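Endo alpha-1,4 polygalactosaminidase (Neosartorya fumigata, PDB 6OJ1) cleaves internal alpha-1,4-galactosaminidic linkages as a fungal glycoside hydrolase of family GH114 and disrupts microbial biofilms. Local coordinates at residues Q35-V38 with G39-W42; V126-I129 with M130-L134; F172-N175 with A176-R180. All coordinates share one frame; numbering follows the deposited sequence.

Interaction 1: Q35-V38 with G39-W42; sequences QPAV and GTKW
Thr-40 grips the carbonyl oxygen of Ala-37 twice, once with its backbone and once with its side chain. The hydroxyl makes the shorter bond, Thr-40 OG1 to Ala-37 O at 2.8 Å, while Thr-40 N reaches the same Ala-37 O over 3.2 Å. Both donors come from one face of the carbonyl plane, the amide standing 42° out of it and therefore off the lone-pair direction. With chi1 at -63°, OG1 lies next to the backbone N of its own residue, which brings hydroxyl and amide to bear on a single acceptor.

A water bridges the same two residues: it accepts from Ala-37 N at 2.9 Å and donates to Thr-40 OG1 at 2.9 Å. Ahead of the turn, Gln-35 folds back through its bent chain, and NE2 donates to Pro-36 O at 3.0 Å, in the carbonyl plane and on a lone pair; the same amide nitrogen also bonds to Gln-201 O.

The backbone from Ala-37 to Thr-40 is a type II beta turn. Gly-39 holds the third position, where its positive phi (86°) is readily taken up by glycine, as is usual in type II turns. Packing is sparse: Ala-37 CB lies 3.8 Å from Thr-40 OG1, and Pro-36 and Thr-40 both rest on Ile-59 of strand 59-63.

Since the Thr-40 hydroxyl gives its proton to Ala-37 O and accepts one from the water, both of its roles are used, and the turn is fastened by side chain, backbone and solvent immediately before strand 42-45 begins.

Interaction 2: V126-I129 with M130-L134; sequences VRQI and MLDRL
Gln-128 and Asp-132, one helical turn apart, are joined by a side-chain hydrogen bond from Gln-128 NE2 to Asp-132 OD1 of 3.1 Å. From CB, the glutamine chain sets out with CG opposite the backbone N (chi1 -175°) and then bends at chi2, which carries its amide along the helix surface toward the following turn. CD comes within 4.2 Å of Leu-131 CD1. At the tip the two branches diverge: OE1 lies 3.8 Å from Leu-131 CD1, whereas NE2 passes Leu-131 CB and ends at the carboxylate. The acceptor lies practically in the amide plane, but the nitrogen stands above the carboxylate plane, 40° out of it, and the two flat groups are turned 48° against each other. The other oxygen, Asp-132 OD2, forms a salt bridge with Lys-100, so the carboxylate is held from two partners.

All of this takes place on helix 124-140, one of the outer helices around the parallel strands of the (beta/alpha)-barrel. Its regular i to i+4 backbone bonds include Met-130 N to Val-126 O and Arg-133 N to Ile-129 O.

Two further pairs one turn apart run side by side, pointing the same way. Met-130, bent at chi2, sets its CE 4.1 Å from Val-126 CG1, and both residues touch Leu-119 of strand 116-119. Arg-133 instead stretches out from CG to NE, passing Ile-129 with NE 3.9 Å from Ile-129 CG2, on its way to a salt bridge with Asp-97. Met-130 and Arg-133 also reach Phe-86 of strand 81-87.

Interaction 3: F172-N175 with A176-R180; sequences FLAN and AAHAR
Backbone hydrogen bonds carry the contact between residues 172-175 and 176-180. Successive i to i+4 pairs run from Ala-176 N to Phe-172 O through to Ala-179 N to Asn-175 O; the bond from His-178 N to Ala-174 O measures 2.8 Å, and the last, at 3.0 Å, is more bent with an angle of 143° at the hydrogen.

Among side-chain polar groups, Arg-180 curls back on the helix end. Its NH2 meets Ala-176 O at 2.9 Å, the oxygen lying at the guanidinium edge and nearly in its plane, while the nitrogen stands 36° above the carbonyl plane. NE of this arginine is salt-bridged to Asp-135. Asn-175 OD1 and His-178 ND1 both bond to Thr-30 OG1, and His-178 NE2 bonds to Gln-201, which fixes the imidazole at both nitrogens.

The imidazole also lies over backbone: Ala-174 O, which accepts the His-178 backbone N-H, faces one side of the His-178 ring, 3.1 Å from CG and toward the rim. This follows from chi1 near -64°, which turns the ring back over the preceding turn. Beyond it, Ala-174 CB is 4.3 Å from His-178 CE1, and both side chains touch Ile-184.

This is the C-terminal end of helix 163-179 in the beta-alpha-beta unit of strands 144-148 and 183-187, as expected of a (beta/alpha)-barrel.

Along the chain the three contacts follow in series: interaction 1 just ahead of strand 42-45, interaction 2 on helix 124-140 and interaction 3 on helix 163-179. Interactions 2 and 3 lie about 11 Å apart between centres and touch directly. Leu-131 CD2 and Leu-134 CD1 each pack 3.5 Å from Ala-176 CB, and Arg-127 makes a cation-pi contact with Phe-172, so two successive outer helices are seated against each other. Interaction 1 is more remote, its centre about 27 Å from that of interaction 2 and 21 Å from that of interaction 3. It leads into the first strand of the barrel sheet, while the helices flank strands further along it.

Interaction 1: Q35-V38 with G39-W42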
loop_
_atom_site.group_PDB
_atom_site.type_symbol
_atom_site.label_atom_id
_atom_site.label_comp_id
_atom_site.label_asym_id
_atom_site.label_seq_id
_atom_site.Cartn_x
_atom_site.Cartn_y
_atom_site.Cartn_z
ATOM N N GLN A 35 13.595 8.869 -0.588
ATOM C CA GLN A 35 12.527 9.495 0.197
ATOM C C GLN A 35 11.747 10.441 -0.704
ATOM O O GLN A 35 12.171 11.591 -0.914
ATOM C CB GLN A 35 13.088 10.247 1.400
ATOM C CG GLN A 35 12.030 11.024 2.179
ATOM C CD GLN A 35 10.921 10.132 2.727
ATOM O OE1 GLN A 35 11.127 9.394 3.692
ATOM N NE2 GLN A 35 9.733 10.204 2.113
ATOM N N PRO A 36 10.611 10.012 -1.258
ATOM C CA PRO A 36 9.830 10.910 -2.124
ATOM C C PRO A 36 9.337 12.138 -1.368
ATOM O O PRO A 36 9.138 12.114 -0.151
ATOM C CB PRO A 36 8.668 10.030 -2.590
ATOM C CG PRO A 36 8.533 8.974 -1.488
ATOM C CD PRO A 36 9.963 8.704 -1.076
ATOM N N ALA A 37 9.149 13.233 -2.106
ATOM C CA ALA A 37 8.776 14.486 -1.472
ATOM C C ALA A 37 7.285 14.505 -1.157
ATOM O O ALA A 37 6.483 13.840 -1.814
ATOM C CB ALA A 37 9.135 15.670 -2.368
ATOM N N VAL A 38 6.926 15.263 -0.116
ATOM C CA VAL A 38 5.526 15.562 0.147
ATOM C C VAL A 38 4.896 16.141 -1.113
ATOM O O VAL A 38 5.496 16.973 -1.799
ATOM C CB VAL A 38 5.400 16.542 1.327
ATOM C CG1 VAL A 38 3.960 17.029 1.465
ATOM C CG2 VAL A 38 5.870 15.885 2.625
ATOM N N GLY A 39 3.688 15.689 -1.427
ATOM C CA GLY A 39 2.963 16.209 -2.571
ATOM C C GLY A 39 3.270 15.553 -3.902
ATOM O O GLY A 39 2.684 15.953 -4.921
ATOM N N THR A 40 4.153 14.558 -3.938
ATOM C CA THR A 40 4.500 13.937 -5.210
ATOM C C THR A 40 3.272 13.277 -5.822
ATOM O O THR A 40 2.568 12.510 -5.159
ATOM C CB THR A 40 5.620 12.909 -5.031
ATOM O OG1 THR A 40 6.807 13.567 -4.564
ATOM C CG2 THR A 40 5.916 12.231 -6.357
ATOM N N LYS A 41 3.012 13.590 -7.092
ATOM C CA LYS A 41 1.871 13.013 -7.793
ATOM C C LYS A 41 2.105 11.533 -8.068
ATOM O O LYS A 41 3.204 11.121 -8.453
ATOM C CB LYS A 41 1.641 13.754 -9.109
ATOM C CG LYS A 41 0.391 13.339 -9.860
ATOM C CD LYS A 41 0.238 14.215 -11.116
ATOM C CE LYS A 41 -0.915 13.768 -11.993
ATOM N NZ LYS A 41 -1.008 14.635 -13.215
ATOM N N TRP A 42 1.059 10.729 -7.885
ATOM C CA TRP A 42 1.190 9.292 -8.064
ATOM C C TRP A 42 -0.004 8.745 -8.831
ATOM O O TRP A 42 -1.010 9.425 -9.062
ATOM C CB TRP A 42 1.354 8.554 -6.724
ATOM C CG TRP A 42 0.108 8.424 -5.866
ATOM C CD1 TRP A 42 -0.758 9.419 -5.509
ATOM C CD2 TRP A 42 -0.358 7.231 -5.210
ATOM N NE1 TRP A 42 -1.753 8.911 -4.695
ATOM C CE2 TRP A 42 -1.534 7.575 -4.500
ATOM C CE3 TRP A 42 0.102 5.906 -5.161
ATOM C CZ2 TRP A 42 -2.262 6.644 -3.753
ATOM C CZ3 TRP A 42 -0.619 4.969 -4.411
ATOM C CH2 TRP A 42 -1.788 5.349 -3.711
HETATM O O HOH W 1 9.652 13.087 -4.930
#

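Interaction 2: V126-I129 with M130-L134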
loop_
_atom_site.group_PDB
_atom_site.type_symbol
_atom_site.label_atom_id
_atom_site.label_comp_id
_atom_site.label_asym_id
_atom_site.label_seq_id
_atom_site.Cartn_x
_atom_site.Cartn_y
_atom_site.Cartn_z
ATOM N N VAL A 126 5.153 -17.231 7.658
ATOM C CA VAL A 126 4.631 -16.044 6.992
ATOM C C VAL A 126 5.746 -15.029 6.772
ATOM O O VAL A 126 5.892 -14.460 5.679
ATOM C CB VAL A 126 3.471 -15.442 7.812
ATOM C CG1 VAL A 126 3.091 -14.035 7.273
ATOM C CG2 VAL A 126 2.244 -16.370 7.728
ATOM N N ARG A 127 6.544 -14.784 7.806
ATOM C CA ARG A 127 7.626 -13.815 7.674
ATOM C C ARG A 127 8.624 -14.232 6.596
ATOM O O ARG A 127 9.079 -13.390 5.812
ATOM C CB ARG A 127 8.284 -13.610 9.036
ATOM C CG ARG A 127 7.322 -12.851 9.946
ATOM C CD ARG A 127 7.987 -12.436 11.228
ATOM N NE ARG A 127 7.133 -11.538 12.002
ATOM C CZ ARG A 127 7.614 -10.666 12.885
ATOM N NH1 ARG A 127 8.928 -10.572 13.061
ATOM N NH2 ARG A 127 6.795 -9.884 13.572
ATOM N N GLN A 128 8.927 -15.532 6.493
ATOM C CA GLN A 128 9.854 -15.975 5.453
ATOM C C GLN A 128 9.240 -15.815 4.065
ATOM O O GLN A 128 9.945 -15.466 3.116
ATOM C CB GLN A 128 10.292 -17.421 5.681
ATOM C CG GLN A 128 11.365 -17.903 4.686
ATOM C CD GLN A 128 12.627 -17.049 4.702
ATOM O OE1 GLN A 128 13.281 -16.918 5.736
ATOM N NE2 GLN A 128 12.976 -16.471 3.552
ATOM N N ILE A 129 7.938 -16.077 3.922
ATOM C CA ILE A 129 7.286 -15.846 2.631
ATOM C C ILE A 129 7.383 -14.374 2.252
ATOM O O ILE A 129 7.644 -14.031 1.088
ATOM C CB ILE A 129 5.820 -16.326 2.667
ATOM C CG1 ILE A 129 5.756 -17.852 2.800
ATOM C CG2 ILE A 129 5.043 -15.853 1.392
ATOM C CD1 ILE A 129 4.366 -18.349 3.208
ATOM N N MET A 130 7.179 -13.474 3.223
ATOM C CA MET A 130 7.281 -12.050 2.908
ATOM C C MET A 130 8.707 -11.659 2.547
ATOM O O MET A 130 8.901 -10.774 1.702
ATOM C CB MET A 130 6.766 -11.190 4.066
ATOM C CG MET A 130 5.284 -11.464 4.377
ATOM S SD MET A 130 4.245 -11.497 2.891
ATOM C CE MET A 130 2.868 -12.525 3.443
ATOM N N LEU A 131 9.708 -12.292 3.163
ATOM C CA LEU A 131 11.084 -12.061 2.727
ATOM C C LEU A 131 11.291 -12.535 1.299
ATOM O O LEU A 131 11.981 -11.873 0.520
ATOM C CB LEU A 131 12.077 -12.766 3.649
ATOM C CG LEU A 131 12.177 -12.245 5.078
ATOM C CD1 LEU A 131 13.176 -13.089 5.836
ATOM C CD2 LEU A 131 12.598 -10.778 5.067
ATOM N N ASP A 132 10.714 -13.691 0.943
ATOM C CA ASP A 132 10.785 -14.155 -0.447
ATOM C C ASP A 132 10.132 -13.148 -1.401
ATOM O O ASP A 132 10.636 -12.910 -2.510
ATOM C CB ASP A 132 10.098 -15.516 -0.602
ATOM C CG ASP A 132 10.803 -16.649 0.130
ATOM O OD1 ASP A 132 11.924 -16.464 0.645
ATOM O OD2 ASP A 132 10.197 -17.743 0.198
ATOM N N ARG A 133 8.998 -12.563 -0.997
ATOM C CA ARG A 133 8.327 -11.581 -1.843
ATOM C C ARG A 133 9.147 -10.305 -1.954
ATOM O O ARG A 133 9.201 -9.698 -3.030
ATOM C CB ARG A 133 6.922 -11.285 -1.306
ATOM C CG ARG A 133 5.931 -12.449 -1.544
ATOM C CD ARG A 133 4.567 -12.205 -0.886
ATOM N NE ARG A 133 3.630 -13.288 -1.183
ATOM C CZ ARG A 133 2.330 -13.256 -0.901
ATOM N NH1 ARG A 133 1.794 -12.209 -0.276
ATOM N NH2 ARG A 133 1.558 -14.290 -1.238
ATOM N N LEU A 134 9.810 -9.893 -0.859
ATOM C CA LEU A 134 10.701 -8.732 -0.932
ATOM C C LEU A 134 11.901 -9.004 -1.834
ATOM O O LEU A 134 12.365 -8.102 -2.544
ATOM C CB LEU A 134 11.176 -8.330 0.472
ATOM C CG LEU A 134 10.061 -7.757 1.366
ATOM C CD1 LEU A 134 10.602 -7.549 2.800
ATOM C CD2 LEU A 134 9.471 -6.456 0.827
#

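Interaction 3: F172-N175 with A176-R180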
loop_
_atom_site.group_PDB
_atom_site.type_symbol
_atom_site.label_atom_id
_atom_site.label_comp_id
_atom_site.label_asym_id
_atom_site.label_seq_id
_atom_site.Cartn_x
_atom_site.Cartn_y
_atom_site.Cartn_z
ATOM N N PHE A 172 9.730 -5.165 10.982
ATOM C CA PHE A 172 10.435 -6.274 10.340
ATOM C C PHE A 172 10.450 -6.116 8.825
ATOM O O PHE A 172 11.500 -6.254 8.183
ATOM C CB PHE A 172 9.765 -7.598 10.734
ATOM C CG PHE A 172 10.047 -8.744 9.798
ATOM C CD1 PHE A 172 11.192 -9.506 9.943
ATOM C CD2 PHE A 172 9.125 -9.091 8.805
ATOM C CE1 PHE A 172 11.441 -10.578 9.093
ATOM C CE2 PHE A 172 9.364 -10.156 7.954
ATOM C CZ PHE A 172 10.529 -10.902 8.103
ATOM N N LEU A 173 9.282 -5.838 8.236
ATOM C CA LEU A 173 9.204 -5.609 6.794
ATOM C C LEU A 173 10.060 -4.420 6.377
ATOM O O LEU A 173 10.729 -4.470 5.338
ATOM C CB LEU A 173 7.750 -5.381 6.372
ATOM C CG LEU A 173 6.768 -6.551 6.515
ATOM C CD1 LEU A 173 5.358 -6.068 6.158
ATOM C CD2 LEU A 173 7.171 -7.738 5.613
ATOM N N ALA A 174 10.051 -3.337 7.172
ATOM C CA ALA A 174 10.801 -2.135 6.811
ATOM C C ALA A 174 12.301 -2.395 6.825
ATOM O O ALA A 174 13.022 -1.993 5.905
ATOM C CB ALA A 174 10.468 -0.979 7.762
ATOM N N ASN A 175 12.795 -3.057 7.870
ATOM C CA ASN A 175 14.217 -3.364 7.920
ATOM C C ASN A 175 14.618 -4.288 6.777
ATOM O O ASN A 175 15.694 -4.128 6.193
ATOM C CB ASN A 175 14.569 -3.969 9.279
ATOM C CG ASN A 175 14.361 -2.985 10.413
ATOM O OD1 ASN A 175 14.411 -1.766 10.210
ATOM N ND2 ASN A 175 14.121 -3.504 11.611
ATOM N N ALA A 176 13.754 -5.249 6.435
ATOM C CA ALA A 176 14.054 -6.162 5.332
ATOM C C ALA A 176 14.035 -5.445 3.988
ATOM O O ALA A 176 14.882 -5.714 3.117
ATOM C CB ALA A 176 13.041 -7.305 5.309
ATOM N N ALA A 177 13.052 -4.563 3.782
ATOM C CA ALA A 177 13.017 -3.781 2.549
ATOM C C ALA A 177 14.240 -2.878 2.452
ATOM O O ALA A 177 14.892 -2.802 1.404
ATOM C CB ALA A 177 11.734 -2.948 2.490
ATOM N N HIS A 178 14.579 -2.189 3.545
ATOM C CA HIS A 178 15.730 -1.294 3.481
ATOM C C HIS A 178 17.011 -2.074 3.224
ATOM O O HIS A 178 17.911 -1.574 2.543
ATOM C CB HIS A 178 15.849 -0.476 4.774
ATOM C CG HIS A 178 14.703 0.460 5.006
ATOM N ND1 HIS A 178 14.384 0.953 6.255
ATOM C CD2 HIS A 178 13.799 0.992 4.147
ATOM C CE1 HIS A 178 13.325 1.740 6.156
ATOM N NE2 HIS A 178 12.952 1.784 4.888
ATOM N N ALA A 179 17.089 -3.313 3.723
ATOM C CA ALA A 179 18.277 -4.136 3.500
ATOM C C ALA A 179 18.412 -4.516 2.039
ATOM O O ALA A 179 19.520 -4.814 1.576
ATOM C CB ALA A 179 18.218 -5.405 4.345
ATOM N N ARG A 180 17.300 -4.504 1.318
ATOM C CA ARG A 180 17.273 -4.784 -0.109
ATOM C C ARG A 180 17.253 -3.509 -0.936
ATOM O O ARG A 180 16.959 -3.561 -2.137
ATOM C CB ARG A 180 16.062 -5.666 -0.418
ATOM C CG ARG A 180 16.147 -7.019 0.268
ATOM C CD ARG A 180 14.766 -7.666 0.416
ATOM N NE ARG A 180 14.894 -9.071 0.815
ATOM C CZ ARG A 180 15.208 -9.485 2.043
ATOM N NH1 ARG A 180 15.305 -10.793 2.290
ATOM N NH2 ARG A 180 15.458 -8.605 3.026
#